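Local coordinates for protein gamma-resorcylate decarboxylase (Polaromonas, PDB 4QRO) that probably catalyses the manganese-dependent, non-oxidative decarboxylation of gamma-resorcylate (2,6-dihydroxybenzoate) to resorcinol, as a member of the amidohydrolase superfamily, at residues A6-F11 with L216-E221. Numbering follows the deposited sequence.
With MN (manganese (II) ion), chain K; 38L (2-nitrobenzene-1,3-diol), chain M.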
loop_
_atom_site.group_PDB
_atom_site.type_symbol
_atom_site.label_atom_id
_atom_site.label_comp_id
_atom_site.label_asym_id
_atom_site.label_seq_id
_atom_site.Cartn_x
_atom_site.Cartn_y
_atom_site.Cartn_z
ATOM N N ALA A 6 23.960 -7.719 -3.266
ATOM C CA ALA A 6 22.532 -7.971 -3.451
ATOM C C ALA A 6 22.072 -8.857 -2.317
ATOM O O ALA A 6 22.832 -9.742 -1.896
ATOM C CB ALA A 6 22.311 -8.597 -4.798
ATOM N N LEU A 7 20.910 -8.569 -1.733
ATOM C CA LEU A 7 20.452 -9.306 -0.538
ATOM C C LEU A 7 18.995 -9.762 -0.461
ATOM O O LEU A 7 18.504 -10.048 0.622
ATOM C CB LEU A 7 20.794 -8.512 0.742
ATOM C CG LEU A 7 20.208 -7.106 0.893
ATOM C CD1 LEU A 7 19.862 -6.828 2.342
ATOM C CD2 LEU A 7 21.162 -6.048 0.340
ATOM N N GLU A 8 18.285 -9.780 -1.575
ATOM C CA GLU A 8 17.042 -10.536 -1.662
ATOM C C GLU A 8 17.203 -11.514 -2.812
ATOM O O GLU A 8 16.673 -11.328 -3.908
ATOM C CB GLU A 8 15.796 -9.646 -1.849
ATOM C CG GLU A 8 14.539 -10.380 -1.398
ATOM C CD GLU A 8 13.244 -9.606 -1.588
ATOM O OE1 GLU A 8 12.268 -10.203 -2.110
ATOM O OE2 GLU A 8 13.178 -8.440 -1.149
ATOM N N GLU A 9 17.942 -12.577 -2.525
ATOM C CA GLU A 9 18.462 -13.473 -3.524
ATOM C C GLU A 9 18.198 -14.884 -2.967
ATOM O O GLU A 9 18.782 -15.316 -1.954
ATOM C CB GLU A 9 19.973 -13.223 -3.768
ATOM C CG GLU A 9 20.462 -11.751 -3.719
ATOM C CD GLU A 9 19.770 -10.807 -4.708
ATOM O OE1 GLU A 9 19.313 -9.695 -4.290
ATOM O OE2 GLU A 9 19.681 -11.151 -5.910
ATOM N N HIS A 10 17.262 -15.566 -3.598
ATOM C CA HIS A 10 16.655 -16.725 -3.011
ATOM C C HIS A 10 17.160 -18.028 -3.606
ATOM O O HIS A 10 17.554 -18.086 -4.765
ATOM C CB HIS A 10 15.141 -16.681 -3.206
ATOM C CG HIS A 10 14.475 -15.465 -2.645
ATOM N ND1 HIS A 10 14.377 -15.227 -1.289
ATOM C CD2 HIS A 10 13.797 -14.463 -3.258
ATOM C CE1 HIS A 10 13.705 -14.105 -1.092
ATOM N NE2 HIS A 10 13.329 -13.631 -2.269
ATOM N N PHE A 11 17.063 -19.084 -2.804
ATOM C CA PHE A 11 17.318 -20.451 -3.259
ATOM C C PHE A 11 16.309 -21.355 -2.555
ATOM O O PHE A 11 15.588 -20.928 -1.616
ATOM C CB PHE A 11 18.748 -20.890 -2.884
ATOM C CG PHE A 11 18.927 -21.126 -1.405
ATOM C CD1 PHE A 11 18.670 -22.374 -0.843
ATOM C CD2 PHE A 11 19.251 -20.079 -0.561
ATOM C CE1 PHE A 11 18.771 -22.583 0.514
ATOM C CE2 PHE A 11 19.379 -20.278 0.801
ATOM C CZ PHE A 11 19.115 -21.535 1.346
ATOM N N LEU A 216 13.181 -4.067 4.553
ATOM C CA LEU A 216 12.026 -4.359 3.696
ATOM C C LEU A 216 12.428 -4.363 2.222
ATOM O O LEU A 216 13.163 -3.492 1.758
ATOM C CB LEU A 216 10.915 -3.335 3.904
ATOM C CG LEU A 216 10.364 -3.171 5.309
ATOM C CD1 LEU A 216 9.386 -2.013 5.338
ATOM C CD2 LEU A 216 9.697 -4.453 5.787
ATOM N N GLY A 217 11.934 -5.325 1.461
ATOM C CA GLY A 217 12.173 -5.304 0.038
ATOM C C GLY A 217 11.187 -4.418 -0.697
ATOM O O GLY A 217 10.321 -3.767 -0.094
ATOM N N HIS A 218 11.304 -4.440 -2.012
ATOM C CA HIS A 218 10.256 -3.903 -2.896
ATOM C C HIS A 218 10.033 -2.404 -2.660
ATOM O O HIS A 218 8.921 -1.884 -2.759
ATOM C CB HIS A 218 8.995 -4.757 -2.752
ATOM C CG HIS A 218 9.282 -6.237 -2.784
ATOM N ND1 HIS A 218 9.239 -7.040 -1.663
ATOM C CD2 HIS A 218 9.734 -7.029 -3.791
ATOM C CE1 HIS A 218 9.600 -8.278 -1.990
ATOM N NE2 HIS A 218 9.897 -8.294 -3.276
ATOM N N MET A 219 11.121 -1.719 -2.323
ATOM C CA MET A 219 11.081 -0.284 -2.073
ATOM C C MET A 219 10.271 0.066 -0.827
ATOM O O MET A 219 9.798 1.195 -0.691
ATOM C CB MET A 219 10.518 0.455 -3.289
ATOM C CG MET A 219 11.495 0.577 -4.447
ATOM S SD MET A 219 13.024 1.411 -3.982
ATOM C CE MET A 219 13.764 1.682 -5.590
ATOM N N GLY A 220 10.110 -0.893 0.081
ATOM C CA GLY A 220 9.380 -0.628 1.301
ATOM C C GLY A 220 7.889 -0.823 1.203
ATOM O O GLY A 220 7.167 -0.293 2.032
ATOM N N GLU A 221 7.421 -1.537 0.165
ATOM C CA GLU A 221 6.092 -2.139 0.175
ATOM C C GLU A 221 5.054 -1.011 0.263
ATOM O O GLU A 221 4.055 -1.122 0.976
ATOM C CB GLU A 221 5.955 -3.118 1.362
ATOM C CG GLU A 221 7.095 -4.149 1.529
ATOM C CD GLU A 221 7.153 -5.246 0.456
ATOM O OE1 GLU A 221 6.444 -5.136 -0.561
ATOM O OE2 GLU A 221 7.976 -6.199 0.612
HETATM MN MN MN K . 11.652 -12.201 -2.683
HETATM O OAK 38L M . 9.572 -11.286 -3.275
HETATM N NAG 38L M . 8.888 -11.508 -4.236
HETATM O OAJ 38L M . 8.231 -10.582 -4.710
HETATM C CAA 38L M . 8.864 -12.812 -4.789
HETATM C CAF 38L M . 8.031 -13.039 -5.880
HETATM O OAH 38L M . 7.849 -12.057 -6.806
HETATM C CAE 38L M . 7.383 -14.266 -6.031
HETATM C CAD 38L M . 7.607 -15.294 -5.121
HETATM C CAC 38L M . 8.569 -15.134 -4.127
HETATM C CAB 38L M . 9.228 -13.913 -3.987
HETATM O OAI 38L M . 10.217 -13.800 -3.047
#
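The carboxylate of Glu-8 and the imidazole of His-218 meet nearly at right angles, their planes 80° apart, with Glu-8 OE1 approaching the ring obliquely, 3.3 Å from His-218 NE2 at an angle too poor for a hydrogen bond. At the ring edge, near its plane, sits nitro oxygen OAK of the inhibitor 2-nitrobenzene-1,3-diol, to which His-218 NE2 gives a weak hydrogen bond of 3.0 Å. Also at the edge, Glu-221 OE2 takes a straighter bond of 2.7 Å from His-218 ND1, which fixes the turn of the imidazole and leaves NE2 facing the ligand. Glu-8 extends off strand 4-11 with CG anti to its backbone N (chi1 -158°), carrying OE1 to the manganese ion at 2.2 Å. His-10 NE2 binds the same metal, and His-164 and Asp-287 complete the protein ligands; inhibitor atoms OAK and OAI chelate it. Glu-8 OE2 lies 3.5 Å from Gly-217 CA, where a side chain would collide with it, and is gripped by Tyr-162 and Ser-262. A leucine in place of His-218 would probably leave OAK without this donor and Glu-221 without its imidazole mate. With metal and imidazole converging on one nitro oxygen, the site is consistent with a pocket that polarises the substrate carboxylate, whose place the nitro group probably takes.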